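Local coordinates for protein citryl-spermidine/3,4-dihydroxybenzoyl-citryl-spermidine:spermidine ligase (Bacillus anthracis, PDB 3TO3) that catalyses the ATP-dependent condensation of spermidine with citryl-spermidine intermediates, a ligase step in the biosynthesis of the siderophore petrobactin, at residues E69-E74 with I83-V88; Y205-I210 with E349-M354; L153-I158 with E184-I189; V508-F513 with F567-L572. All blocks are in the same frame, centred on the assembly; numbering follows the deposited sequence.

Interaction 1: residues E69-E74 with I83-V88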
loop_
_atom_site.group_PDB
_atom_site.type_symbol
_atom_site.label_atom_id
_atom_site.label_comp_id
_atom_site.label_asym_id
_atom_site.label_seq_id
_atom_site.Cartn_x
_atom_site.Cartn_y
_atom_site.Cartn_z
ATOM N N GLU B 69 16.868 19.824 -21.711
ATOM C CA GLU B 69 16.706 20.305 -23.078
ATOM C C GLU B 69 16.046 19.265 -23.943
ATOM O O GLU B 69 16.365 18.089 -23.852
ATOM C CB GLU B 69 18.058 20.601 -23.722
ATOM C CG GLU B 69 18.706 21.888 -23.291
ATOM C CD GLU B 69 20.009 22.182 -24.047
ATOM O OE1 GLU B 69 20.371 21.414 -24.981
ATOM O OE2 GLU B 69 20.669 23.186 -23.697
ATOM N N CYS B 70 15.141 19.707 -24.797
ATOM C CA CYS B 70 14.610 18.838 -25.824
ATOM C C CYS B 70 13.985 19.636 -26.949
ATOM O O CYS B 70 13.627 20.793 -26.761
ATOM C CB CYS B 70 13.595 17.867 -25.230
ATOM S SG CYS B 70 12.276 18.639 -24.364
ATOM N N TYR B 71 13.861 18.997 -28.112
ATOM C CA TYR B 71 13.223 19.583 -29.271
ATOM C C TYR B 71 11.789 19.045 -29.409
ATOM O O TYR B 71 11.523 17.875 -29.148
ATOM C CB TYR B 71 14.026 19.263 -30.534
ATOM C CG TYR B 71 15.261 20.136 -30.736
ATOM C CD1 TYR B 71 16.532 19.691 -30.365
ATOM C CD2 TYR B 71 15.158 21.398 -31.302
ATOM C CE1 TYR B 71 17.669 20.490 -30.554
ATOM C CE2 TYR B 71 16.286 22.205 -31.502
ATOM C CZ TYR B 71 17.538 21.747 -31.117
ATOM O OH TYR B 71 18.666 22.541 -31.333
ATOM N N GLY B 72 10.867 19.901 -29.822
ATOM C CA GLY B 72 9.524 19.450 -30.112
ATOM C C GLY B 72 8.732 20.480 -30.873
ATOM O O GLY B 72 9.283 21.432 -31.390
ATOM N N ARG B 73 7.422 20.285 -30.925
ATOM C CA ARG B 73 6.549 21.112 -31.723
ATOM C C ARG B 73 5.299 21.459 -30.923
ATOM O O ARG B 73 4.880 20.695 -30.044
ATOM C CB ARG B 73 6.101 20.327 -32.959
ATOM C CG ARG B 73 7.188 19.954 -33.955
ATOM C CD ARG B 73 6.672 18.923 -34.992
ATOM N NE ARG B 73 6.615 17.584 -34.391
ATOM C CZ ARG B 73 5.903 16.561 -34.857
ATOM N NH1 ARG B 73 5.121 16.685 -35.941
ATOM N NH2 ARG B 73 5.966 15.405 -34.226
ATOM N N GLU B 74 4.683 22.584 -31.274
ATOM C CA GLU B 74 3.338 22.905 -30.837
ATOM C C GLU B 74 2.384 22.706 -32.022
ATOM O O GLU B 74 2.530 23.354 -33.062
ATOM C CB GLU B 74 3.285 24.339 -30.352
ATOM C CG GLU B 74 2.000 24.720 -29.664
ATOM C CD GLU B 74 2.100 26.073 -28.950
ATOM O OE1 GLU B 74 1.919 26.133 -27.701
ATOM O OE2 GLU B 74 2.369 27.078 -29.642
ATOM N N ILE B 83 7.012 16.050 -28.144
ATOM C CA ILE B 83 8.458 16.128 -27.895
ATOM C C ILE B 83 9.174 15.105 -28.799
ATOM O O ILE B 83 8.960 13.915 -28.661
ATOM C CB ILE B 83 8.829 15.844 -26.417
ATOM C CG1 ILE B 83 8.266 16.915 -25.454
ATOM C CG2 ILE B 83 10.335 15.747 -26.273
ATOM C CD1 ILE B 83 8.775 18.330 -25.721
ATOM N N ASP B 84 9.994 15.580 -29.733
ATOM C CA ASP B 84 10.585 14.724 -30.760
ATOM C C ASP B 84 11.987 14.176 -30.456
ATOM O O ASP B 84 12.515 13.375 -31.229
ATOM C CB ASP B 84 10.612 15.461 -32.103
ATOM C CG ASP B 84 9.224 16.000 -32.501
ATOM O OD1 ASP B 84 8.237 15.232 -32.384
ATOM O OD2 ASP B 84 9.108 17.185 -32.920
ATOM N N SER B 85 12.599 14.596 -29.354
ATOM C CA SER B 85 14.001 14.246 -29.125
ATOM C C SER B 85 14.141 13.788 -27.704
ATOM O O SER B 85 13.319 14.143 -26.879
ATOM C CB SER B 85 14.928 15.446 -29.371
ATOM O OG SER B 85 15.012 16.287 -28.221
ATOM N N LEU B 86 15.209 13.062 -27.405
ATOM C CA LEU B 86 15.469 12.623 -26.041
ATOM C C LEU B 86 15.567 13.820 -25.085
ATOM O O LEU B 86 15.920 14.932 -25.477
ATOM C CB LEU B 86 16.795 11.862 -25.998
ATOM C CG LEU B 86 16.878 10.511 -26.723
ATOM C CD1 LEU B 86 18.286 9.913 -26.524
ATOM C CD2 LEU B 86 15.820 9.560 -26.201
ATOM N N ILE B 87 15.236 13.592 -23.821
ATOM C CA ILE B 87 15.354 14.635 -22.835
ATOM C C ILE B 87 16.697 14.582 -22.126
ATOM O O ILE B 87 17.033 13.592 -21.459
ATOM C CB ILE B 87 14.173 14.581 -21.865
ATOM C CG1 ILE B 87 12.896 14.985 -22.627
ATOM C CG2 ILE B 87 14.422 15.495 -20.662
ATOM C CD1 ILE B 87 11.778 14.127 -22.356
ATOM N N VAL B 88 17.464 15.658 -22.305
ATOM C CA VAL B 88 18.862 15.728 -21.899
ATOM C C VAL B 88 19.062 16.674 -20.725
ATOM O O VAL B 88 18.547 17.809 -20.716
ATOM C CB VAL B 88 19.739 16.237 -23.059
ATOM C CG1 VAL B 88 21.180 16.298 -22.639
ATOM C CG2 VAL B 88 19.571 15.329 -24.260
#

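Interaction 2: residues Y205-I210 with E349-M354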
loop_
_atom_site.group_PDB
_atom_site.type_symbol
_atom_site.label_atom_id
_atom_site.label_comp_id
_atom_site.label_asym_id
_atom_site.label_seq_id
_atom_site.Cartn_x
_atom_site.Cartn_y
_atom_site.Cartn_z
ATOM N N TYR B 205 -31.172 -0.377 -8.845
ATOM C CA TYR B 205 -32.499 0.211 -8.767
ATOM C C TYR B 205 -33.416 -0.453 -9.802
ATOM O O TYR B 205 -33.084 -0.509 -11.002
ATOM C CB TYR B 205 -32.398 1.729 -9.029
ATOM C CG TYR B 205 -33.712 2.486 -8.949
ATOM C CD1 TYR B 205 -34.394 2.611 -7.733
ATOM C CD2 TYR B 205 -34.264 3.085 -10.078
ATOM C CE1 TYR B 205 -35.603 3.295 -7.643
ATOM C CE2 TYR B 205 -35.479 3.778 -10.006
ATOM C CZ TYR B 205 -36.136 3.881 -8.781
ATOM O OH TYR B 205 -37.330 4.552 -8.695
ATOM N N GLU B 206 -34.552 -0.974 -9.318
ATOM C CA GLU B 206 -35.606 -1.571 -10.144
ATOM C C GLU B 206 -35.127 -2.732 -11.007
ATOM O O GLU B 206 -35.748 -3.061 -12.013
ATOM C CB GLU B 206 -36.241 -0.515 -11.047
ATOM C CG GLU B 206 -37.104 0.476 -10.281
ATOM C CD GLU B 206 -37.818 1.459 -11.197
ATOM O OE1 GLU B 206 -38.584 2.308 -10.669
ATOM O OE2 GLU B 206 -37.594 1.386 -12.439
ATOM N N ASN B 207 -34.027 -3.345 -10.593
ATOM C CA ASN B 207 -33.390 -4.431 -11.330
ATOM C C ASN B 207 -33.727 -5.842 -10.818
ATOM O O ASN B 207 -33.231 -6.817 -11.347
ATOM C CB ASN B 207 -31.867 -4.216 -11.344
ATOM C CG ASN B 207 -31.166 -5.063 -12.391
ATOM O OD1 ASN B 207 -31.518 -5.050 -13.577
ATOM N ND2 ASN B 207 -30.194 -5.829 -11.949
ATOM N N GLU B 208 -34.539 -5.951 -9.775
ATOM C CA GLU B 208 -34.858 -7.267 -9.195
ATOM C C GLU B 208 -35.281 -8.371 -10.180
ATOM O O GLU B 208 -34.795 -9.494 -10.091
ATOM C CB GLU B 208 -35.897 -7.158 -8.069
ATOM C CG GLU B 208 -35.510 -6.203 -6.961
ATOM C CD GLU B 208 -35.932 -4.750 -7.210
ATOM O OE1 GLU B 208 -36.386 -4.414 -8.340
ATOM O OE2 GLU B 208 -35.809 -3.944 -6.246
ATOM N N VAL B 209 -36.176 -8.081 -11.112
ATOM C CA VAL B 209 -36.608 -9.148 -11.998
ATOM C C VAL B 209 -35.488 -9.590 -12.944
ATOM O O VAL B 209 -35.258 -10.776 -13.140
ATOM C CB VAL B 209 -37.882 -8.779 -12.781
ATOM C CG1 VAL B 209 -38.233 -9.895 -13.767
ATOM C CG2 VAL B 209 -39.040 -8.526 -11.805
ATOM N N ILE B 210 -34.799 -8.632 -13.540
ATOM C CA ILE B 210 -33.720 -8.944 -14.471
ATOM C C ILE B 210 -32.562 -9.642 -13.735
ATOM O O ILE B 210 -31.946 -10.573 -14.247
ATOM C CB ILE B 210 -33.218 -7.670 -15.159
ATOM C CG1 ILE B 210 -34.332 -7.044 -16.026
ATOM C CG2 ILE B 210 -32.007 -7.973 -16.018
ATOM C CD1 ILE B 210 -34.759 -7.896 -17.182
ATOM N N GLU B 349 -25.609 -2.110 -19.688
ATOM C CA GLU B 349 -25.218 -2.634 -18.405
ATOM C C GLU B 349 -26.581 -2.981 -17.828
ATOM O O GLU B 349 -27.238 -2.149 -17.223
ATOM C CB GLU B 349 -24.550 -1.460 -17.636
ATOM C CG GLU B 349 -23.133 -1.101 -18.226
ATOM C CD GLU B 349 -22.642 0.342 -18.025
ATOM O OE1 GLU B 349 -23.177 1.131 -17.220
ATOM O OE2 GLU B 349 -21.677 0.708 -18.700
ATOM N N PHE B 350 -26.954 -4.255 -17.919
ATOM C CA PHE B 350 -28.361 -4.581 -17.762
ATOM C C PHE B 350 -28.693 -5.122 -16.376
ATOM O O PHE B 350 -29.860 -5.337 -16.026
ATOM C CB PHE B 350 -28.842 -5.531 -18.883
ATOM C CG PHE B 350 -28.135 -6.844 -18.896
ATOM C CD1 PHE B 350 -26.978 -7.013 -19.648
ATOM C CD2 PHE B 350 -28.589 -7.898 -18.126
ATOM C CE1 PHE B 350 -26.302 -8.198 -19.647
ATOM C CE2 PHE B 350 -27.909 -9.095 -18.116
ATOM C CZ PHE B 350 -26.758 -9.251 -18.888
ATOM N N SER B 351 -27.663 -5.322 -15.575
ATOM C CA SER B 351 -27.875 -5.811 -14.231
ATOM C C SER B 351 -26.713 -5.409 -13.331
ATOM O O SER B 351 -25.592 -5.195 -13.817
ATOM C CB SER B 351 -28.039 -7.314 -14.287
ATOM O OG SER B 351 -28.488 -7.800 -13.059
ATOM N N SER B 352 -26.966 -5.283 -12.031
ATOM C CA SER B 352 -25.890 -4.898 -11.124
ATOM C C SER B 352 -26.247 -5.324 -9.727
ATOM O O SER B 352 -27.394 -5.515 -9.442
ATOM C CB SER B 352 -25.665 -3.393 -11.148
ATOM O OG SER B 352 -26.738 -2.757 -10.501
ATOM N N VAL B 353 -25.251 -5.506 -8.875
ATOM C CA VAL B 353 -25.494 -5.925 -7.509
ATOM C C VAL B 353 -24.300 -5.491 -6.693
ATOM O O VAL B 353 -23.202 -5.380 -7.228
ATOM C CB VAL B 353 -25.636 -7.448 -7.421
ATOM C CG1 VAL B 353 -24.306 -8.118 -7.742
ATOM C CG2 VAL B 353 -26.157 -7.857 -6.047
HETATM N N MSE B 354 -24.501 -5.260 -5.406
HETATM C CA MSE B 354 -23.403 -4.849 -4.541
HETATM C C MSE B 354 -23.647 -5.114 -3.042
HETATM O O MSE B 354 -24.776 -5.295 -2.574
HETATM C CB MSE B 354 -23.194 -3.373 -4.703
HETATM C CG MSE B 354 -24.270 -2.653 -3.936
HETATM SE SE MSE B 354 -24.275 -0.791 -4.323
HETATM C CE MSE B 354 -25.948 -0.703 -5.340
#

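Interaction 3: residues L153-I158 with E184-I189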
loop_
_atom_site.group_PDB
_atom_site.type_symbol
_atom_site.label_atom_id
_atom_site.label_comp_id
_atom_site.label_asym_id
_atom_site.label_seq_id
_atom_site.Cartn_x
_atom_site.Cartn_y
_atom_site.Cartn_z
ATOM N N LEU B 153 -7.678 -8.396 -30.210
ATOM C CA LEU B 153 -7.142 -7.032 -30.178
ATOM C C LEU B 153 -7.195 -6.363 -28.802
ATOM O O LEU B 153 -6.271 -5.629 -28.442
ATOM C CB LEU B 153 -7.832 -6.150 -31.202
ATOM C CG LEU B 153 -7.323 -6.307 -32.627
ATOM C CD1 LEU B 153 -8.316 -5.700 -33.597
ATOM C CD2 LEU B 153 -5.952 -5.640 -32.733
ATOM N N GLU B 154 -8.272 -6.582 -28.046
ATOM C CA GLU B 154 -8.348 -5.986 -26.718
ATOM C C GLU B 154 -7.061 -6.298 -25.966
ATOM O O GLU B 154 -6.448 -5.391 -25.405
ATOM C CB GLU B 154 -9.570 -6.457 -25.916
ATOM C CG GLU B 154 -10.878 -5.701 -26.201
ATOM C CD GLU B 154 -11.026 -4.373 -25.431
ATOM O OE1 GLU B 154 -10.208 -4.082 -24.531
ATOM O OE2 GLU B 154 -11.987 -3.618 -25.729
ATOM N N ASN B 155 -6.648 -7.567 -25.963
ATOM C CA ASN B 155 -5.445 -7.962 -25.215
ATOM C C ASN B 155 -4.121 -7.770 -25.955
ATOM O O ASN B 155 -3.056 -7.748 -25.337
ATOM C CB ASN B 155 -5.555 -9.400 -24.706
ATOM C CG ASN B 155 -6.786 -9.612 -23.838
ATOM O OD1 ASN B 155 -7.828 -10.099 -24.302
ATOM N ND2 ASN B 155 -6.682 -9.219 -22.575
ATOM N N HIS B 156 -4.175 -7.598 -27.270
ATOM C CA HIS B 156 -2.940 -7.325 -27.999
ATOM C C HIS B 156 -2.563 -5.839 -28.146
ATOM O O HIS B 156 -1.410 -5.522 -28.470
ATOM C CB HIS B 156 -2.849 -8.129 -29.307
ATOM C CG HIS B 156 -2.587 -9.590 -29.079
ATOM N ND1 HIS B 156 -1.361 -10.069 -28.660
ATOM C CD2 HIS B 156 -3.401 -10.672 -29.172
ATOM C CE1 HIS B 156 -1.428 -11.384 -28.521
ATOM N NE2 HIS B 156 -2.654 -11.774 -28.826
ATOM N N LEU B 157 -3.478 -4.921 -27.822
ATOM C CA LEU B 157 -3.017 -3.544 -27.769
ATOM C C LEU B 157 -2.607 -3.350 -26.334
ATOM O O LEU B 157 -3.426 -3.112 -25.442
ATOM C CB LEU B 157 -4.155 -2.563 -28.045
ATOM C CG LEU B 157 -5.101 -2.742 -29.215
ATOM C CD1 LEU B 157 -6.275 -1.792 -28.982
ATOM C CD2 LEU B 157 -4.381 -2.464 -30.522
ATOM N N ILE B 158 -1.309 -3.364 -26.143
ATOM C CA ILE B 158 -0.748 -3.292 -24.814
ATOM C C ILE B 158 -0.242 -1.895 -24.467
ATOM O O ILE B 158 0.346 -1.703 -23.417
ATOM C CB ILE B 158 0.320 -4.381 -24.614
ATOM C CG1 ILE B 158 1.579 -4.041 -25.428
ATOM C CG2 ILE B 158 -0.289 -5.802 -24.968
ATOM C CD1 ILE B 158 2.706 -4.980 -25.159
ATOM N N GLU B 184 -2.383 -8.001 -20.600
ATOM C CA GLU B 184 -1.439 -8.371 -21.667
ATOM C C GLU B 184 -1.201 -9.882 -21.721
ATOM O O GLU B 184 -0.855 -10.431 -22.780
ATOM C CB GLU B 184 -0.067 -7.682 -21.495
ATOM C CG GLU B 184 -0.099 -6.160 -21.417
ATOM C CD GLU B 184 -0.006 -5.636 -19.979
ATOM O OE1 GLU B 184 -0.605 -6.255 -19.068
ATOM O OE2 GLU B 184 0.685 -4.614 -19.763
ATOM N N PHE B 185 -1.336 -10.541 -20.572
ATOM C CA PHE B 185 -0.940 -11.938 -20.469
ATOM C C PHE B 185 -2.052 -12.947 -20.724
ATOM O O PHE B 185 -1.787 -14.146 -20.848
ATOM C CB PHE B 185 -0.169 -12.178 -19.174
ATOM C CG PHE B 185 0.875 -11.142 -18.938
ATOM C CD1 PHE B 185 0.665 -10.124 -18.014
ATOM C CD2 PHE B 185 2.034 -11.123 -19.704
ATOM C CE1 PHE B 185 1.619 -9.134 -17.814
ATOM C CE2 PHE B 185 2.989 -10.147 -19.506
ATOM C CZ PHE B 185 2.773 -9.147 -18.534
HETATM N N MSE B 186 -3.276 -12.442 -20.835
HETATM C CA MSE B 186 -4.431 -13.225 -21.307
HETATM C C MSE B 186 -4.601 -14.508 -20.539
HETATM O O MSE B 186 -4.837 -15.557 -21.129
HETATM C CB MSE B 186 -4.281 -13.576 -22.778
HETATM C CG MSE B 186 -4.431 -12.403 -23.709
HETATM SE SE MSE B 186 -4.453 -13.023 -25.555
HETATM C CE MSE B 186 -2.563 -13.434 -25.750
ATOM N N ARG B 187 -4.436 -14.432 -19.233
ATOM C CA ARG B 187 -4.529 -15.608 -18.391
ATOM C C ARG B 187 -5.991 -15.844 -18.051
ATOM O O ARG B 187 -6.699 -14.914 -17.698
ATOM C CB ARG B 187 -3.716 -15.405 -17.120
ATOM C CG ARG B 187 -2.222 -15.566 -17.323
ATOM C CD ARG B 187 -1.834 -17.025 -17.276
ATOM N NE ARG B 187 -0.402 -17.209 -17.466
ATOM C CZ ARG B 187 0.187 -17.338 -18.655
ATOM N NH1 ARG B 187 -0.542 -17.297 -19.767
ATOM N NH2 ARG B 187 1.506 -17.503 -18.731
ATOM N N PRO B 188 -6.458 -17.086 -18.198
ATOM C CA PRO B 188 -7.840 -17.404 -17.839
ATOM C C PRO B 188 -8.003 -17.375 -16.336
ATOM O O PRO B 188 -7.115 -17.844 -15.640
ATOM C CB PRO B 188 -8.014 -18.828 -18.346
ATOM C CG PRO B 188 -6.900 -19.018 -19.357
ATOM C CD PRO B 188 -5.766 -18.217 -18.829
ATOM N N ILE B 189 -9.113 -16.839 -15.836
ATOM C CA ILE B 189 -9.338 -16.830 -14.392
ATOM C C ILE B 189 -10.797 -17.117 -14.061
ATOM O O ILE B 189 -11.683 -16.969 -14.908
ATOM C CB ILE B 189 -8.895 -15.501 -13.747
ATOM C CG1 ILE B 189 -10.009 -14.461 -13.815
ATOM C CG2 ILE B 189 -7.654 -14.958 -14.444
ATOM C CD1 ILE B 189 -9.500 -13.025 -13.917
#

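Interaction 4: residues V508-F513 with F567-L572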
loop_
_atom_site.group_PDB
_atom_site.type_symbol
_atom_site.label_atom_id
_atom_site.label_comp_id
_atom_site.label_asym_id
_atom_site.label_seq_id
_atom_site.Cartn_x
_atom_site.Cartn_y
_atom_site.Cartn_z
ATOM N N VAL B 508 -17.622 17.077 -26.150
ATOM C CA VAL B 508 -17.247 16.868 -27.531
ATOM C C VAL B 508 -15.766 17.266 -27.855
ATOM O O VAL B 508 -14.990 16.466 -28.412
ATOM C CB VAL B 508 -18.250 17.536 -28.490
ATOM C CG1 VAL B 508 -17.727 17.479 -29.916
ATOM C CG2 VAL B 508 -19.655 16.843 -28.382
ATOM N N LEU B 509 -15.389 18.495 -27.508
ATOM C CA LEU B 509 -14.082 19.015 -27.862
ATOM C C LEU B 509 -13.005 18.261 -27.097
ATOM O O LEU B 509 -12.027 17.801 -27.691
ATOM C CB LEU B 509 -13.968 20.527 -27.589
ATOM C CG LEU B 509 -14.926 21.364 -28.432
ATOM C CD1 LEU B 509 -14.640 22.856 -28.188
ATOM C CD2 LEU B 509 -14.841 21.004 -29.924
ATOM N N ASP B 510 -13.205 18.151 -25.788
ATOM C CA ASP B 510 -12.231 17.594 -24.859
ATOM C C ASP B 510 -12.185 16.069 -24.853
ATOM O O ASP B 510 -11.136 15.470 -24.941
ATOM C CB ASP B 510 -12.562 18.094 -23.448
ATOM C CG ASP B 510 -11.340 18.289 -22.582
ATOM O OD1 ASP B 510 -10.298 18.693 -23.111
ATOM O OD2 ASP B 510 -11.428 18.067 -21.356
ATOM N N ALA B 511 -13.322 15.420 -24.752
ATOM C CA ALA B 511 -13.268 13.983 -24.611
ATOM C C ALA B 511 -13.178 13.294 -25.985
ATOM O O ALA B 511 -12.223 12.565 -26.270
ATOM C CB ALA B 511 -14.408 13.468 -23.782
ATOM N N LEU B 512 -14.187 13.498 -26.819
ATOM C CA LEU B 512 -14.181 12.899 -28.154
ATOM C C LEU B 512 -12.947 13.257 -29.001
ATOM O O LEU B 512 -12.348 12.371 -29.617
ATOM C CB LEU B 512 -15.460 13.257 -28.919
ATOM C CG LEU B 512 -15.641 12.579 -30.282
ATOM C CD1 LEU B 512 -15.736 11.023 -30.194
ATOM C CD2 LEU B 512 -16.876 13.166 -30.987
ATOM N N PHE B 513 -12.581 14.538 -29.030
ATOM C CA PHE B 513 -11.597 15.050 -29.996
ATOM C C PHE B 513 -10.205 15.162 -29.416
ATOM O O PHE B 513 -9.349 14.383 -29.760
ATOM C CB PHE B 513 -12.044 16.382 -30.606
ATOM C CG PHE B 513 -13.142 16.233 -31.632
ATOM C CD1 PHE B 513 -13.198 15.116 -32.441
ATOM C CD2 PHE B 513 -14.123 17.187 -31.767
ATOM C CE1 PHE B 513 -14.195 14.957 -33.383
ATOM C CE2 PHE B 513 -15.125 17.032 -32.689
ATOM C CZ PHE B 513 -15.168 15.912 -33.504
ATOM N N PHE B 567 -11.261 26.990 -26.138
ATOM C CA PHE B 567 -12.075 26.507 -25.038
ATOM C C PHE B 567 -11.189 25.959 -23.930
ATOM O O PHE B 567 -9.970 25.873 -24.092
ATOM C CB PHE B 567 -13.031 25.417 -25.498
ATOM C CG PHE B 567 -12.375 24.088 -25.658
ATOM C CD1 PHE B 567 -12.499 23.120 -24.680
ATOM C CD2 PHE B 567 -11.623 23.812 -26.781
ATOM C CE1 PHE B 567 -11.878 21.886 -24.822
ATOM C CE2 PHE B 567 -11.009 22.586 -26.936
ATOM C CZ PHE B 567 -11.136 21.624 -25.948
ATOM N N TYR B 568 -11.828 25.558 -22.832
ATOM C CA TYR B 568 -11.138 25.144 -21.614
ATOM C C TYR B 568 -11.114 23.635 -21.503
ATOM O O TYR B 568 -12.135 23.008 -21.311
ATOM C CB TYR B 568 -11.797 25.765 -20.368
ATOM C CG TYR B 568 -11.369 27.198 -20.115
ATOM C CD1 TYR B 568 -10.084 27.613 -20.431
ATOM C CD2 TYR B 568 -12.246 28.144 -19.576
ATOM C CE1 TYR B 568 -9.662 28.926 -20.217
ATOM C CE2 TYR B 568 -11.830 29.472 -19.350
ATOM C CZ TYR B 568 -10.527 29.853 -19.685
ATOM O OH TYR B 568 -10.066 31.147 -19.489
ATOM N N ALA B 569 -9.921 23.075 -21.651
ATOM C CA ALA B 569 -9.649 21.651 -21.483
ATOM C C ALA B 569 -9.142 21.299 -20.057
ATOM O O ALA B 569 -8.397 22.049 -19.445
ATOM C CB ALA B 569 -8.629 21.237 -22.486
ATOM N N GLU B 570 -9.547 20.139 -19.564
ATOM C CA GLU B 570 -9.103 19.607 -18.292
ATOM C C GLU B 570 -7.601 19.549 -18.224
ATOM O O GLU B 570 -6.974 19.108 -19.163
ATOM C CB GLU B 570 -9.615 18.176 -18.134
ATOM C CG GLU B 570 -11.094 18.053 -17.850
ATOM C CD GLU B 570 -11.494 18.690 -16.530
ATOM O OE1 GLU B 570 -10.758 18.507 -15.530
ATOM O OE2 GLU B 570 -12.545 19.380 -16.491
ATOM N N GLN B 571 -7.026 19.912 -17.085
ATOM C CA GLN B 571 -5.620 19.653 -16.891
ATOM C C GLN B 571 -5.519 18.403 -16.022
ATOM O O GLN B 571 -5.581 18.478 -14.798
ATOM C CB GLN B 571 -5.029 20.805 -16.072
ATOM C CG GLN B 571 -5.146 22.170 -16.703
ATOM C CD GLN B 571 -4.631 23.258 -15.784
ATOM O OE1 GLN B 571 -5.233 23.553 -14.744
ATOM N NE2 GLN B 571 -3.502 23.859 -16.154
ATOM N N LEU B 572 -5.198 17.284 -16.643
ATOM C CA LEU B 572 -5.232 15.989 -15.958
ATOM C C LEU B 572 -3.994 15.729 -15.103
ATOM O O LEU B 572 -4.085 15.207 -14.001
ATOM C CB LEU B 572 -5.395 14.873 -16.982
ATOM C CG LEU B 572 -6.643 14.987 -17.873
ATOM C CD1 LEU B 572 -6.492 14.114 -19.097
ATOM C CD2 LEU B 572 -7.905 14.625 -17.112
#

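Interaction 1: residues E69-E74 with I83-V88
Arg73 holds Asp84 side-on with two nitrogens, in a salt bridge where each nitrogen takes its own carboxylate oxygen: NE reaches OD2 and NH2 reaches OD1, both at 2.9 Å and both on the syn side. The guanidinium and carboxylate planes are turned 42° apart, and a bend at chi3 of Arg73 (-77°) swings the guanidinium back toward Asp84. NH1 carries a second salt bridge, to Asp526. Backbone bonds come in two separate groups. Glu69 and Val88 form an antiparallel hydrogen-bonded pair, Glu69 N to Val88 O at 2.8 Å. Farther along, Tyr71 O accepts the amide of Asp84, while Tyr71 N gives a nearly straight bond (176°) to Ser85 OG at 2.9 Å, so a side-chain hydroxyl stands in for a backbone carbonyl. Among apolar contacts, Cys70 SG rests on Ile83 CD1 at 3.8 Å and Cys70 CB meets Ile87 CG1. The register shifts by two residues between the ladders: in this curled antiparallel sheet, strand 65-74 is paired by two short strands, 81-83 and 88-90, with irregular 84-87 between them.

Interaction 2: residues Y205-I210 with E349-M354
Asn207 reaches from the loop just ahead of helix 208-219 to strand 345-355, a member of the large mixed sheet in the IucA/IucC region of this synthetase. Its CG lies opposite the backbone N (chi1 -164°), which carries the amide to the strand beside Phe350 and Ser351. The OD1 and ND2 positions of this amide are probably exchanged in the model, so its individual bonds cannot be assigned; the CG, unaffected by such a flip, lies 3.8 Å from Ser351 CA. Pro322 of helix 315-333 also touches the Asn207 side chain. Three residues on, in the first turn of the helix, Ile210 turns its CG2 branch, anti to the backbone N, to the strand. The Ile210 and Phe350 side chains cross at about a right angle, the methyl coming in at the ring's edge. Ser352 hydrogen-bonds through OG to the carbonyl of Val318, tying the strand to helix 315-333. At the Phe350 end, Ile210 CG2 sits 4.0 Å from CD2 of the ring and 3.4 Å from Phe350 O.

Interaction 3: residues L153-I158 with E184-I189
Ile158 and Glu184 make the buried half of this contact, their side chains crossing at about a right angle, with Ile158 CG2 3.6 Å from Glu184 CG. It is the aliphatic part of Glu184 that packs here. A bend at chi2 (100°) sends the carboxylate elsewhere, to salt bridges with Lys168 and Arg170, and Ala135 of helix 115-138 lies against both side chains. Asn155, on the last turn of helix 150-156, is also buried: its CB is 3.4 Å from CG of selenomethionine Met186, while its ND2 donates to the carbonyls of Ala280 and Tyr183.

The solvent side rests instead on one flexible, exposed side chain, Met186, against an exposed histidine, His156. The selenomethionine bends at chi3 (-74°) to bring its methyl to the imidazole, Met186 CE lying 3.5 Å from His156 NE2. Met186 SE is 4.6 Å from the centroid of the His156 ring, 41° off the normal, so it approaches obliquely.

No hydrogen bond joins the two segments. The helix end and the loop ahead of strand 192-197 meet by van der Waals contact alone, which adds no directional bond, while Asn155 ND2 and the Glu184 carboxylate find their partners outside the two segments.

Interaction 4: residues V508-F513 with F567-L572
Helix 508-513 and strand 567-570 run at 44° to one another, their axes 8.5 Å apart at closest approach. The backbones draw nearest at Asp510 and Ala569, with CA atoms 5.9 Å apart. The helix has a wider pi-type turn here, marked by a weak bond from Phe513 N to Val508 O. Leu509 lies over one face of the Phe567 ring in a CH-pi contact: its CB is 3.7 Å from the ring centroid, 20° off the normal, and Leu509 CD1 lies 3.5 Å from Phe567 CD2, over the ring atoms nearer the backbone. Phe567 has CG between its backbone N and carbonyl carbon (chi1 78°), which brings the ring to the helix. This is a helix packed against a two-stranded antiparallel sheet, strand 566-570 with strand 585-589, in the FhuF-like part of the chain; Leu514 of the same helix touches both Phe567 and Ala569. Asp510 carries the polar side. Its OD2 takes a weak bond from Glu570 N at 3.3 Å, and its OD1 faces Ala569 CB at 3.1 Å, buried with no polar partner in the model. The carboxylate of Glu570 turns to a salt bridge with Arg575, its OE2 staying 5.2 Å from Asp510 OD2.

How the interactions relate
Along the chain the order is interaction 1, then the 153-158/184-189 contact, with the two segments of interaction 2 following it, and interaction 4 last; each closes before the next opens. None touches another. Interactions 1 and 2 lie on opposite sides of the chain's centre, their centres 51 Å apart, whereas interactions 1 and 4 come nearest, about 12 Å between closest atoms. Interactions 2 and 3 both fall in the IucA/IucC range and interaction 4 in the FhuF-like range, while interaction 1 belongs to a separate antiparallel sheet. Side chains of interactions 2, 3 and 4 stand about 14, 10 and 12 Å from the bound ATP, so these three packings surround the nucleotide site at a distance without forming it.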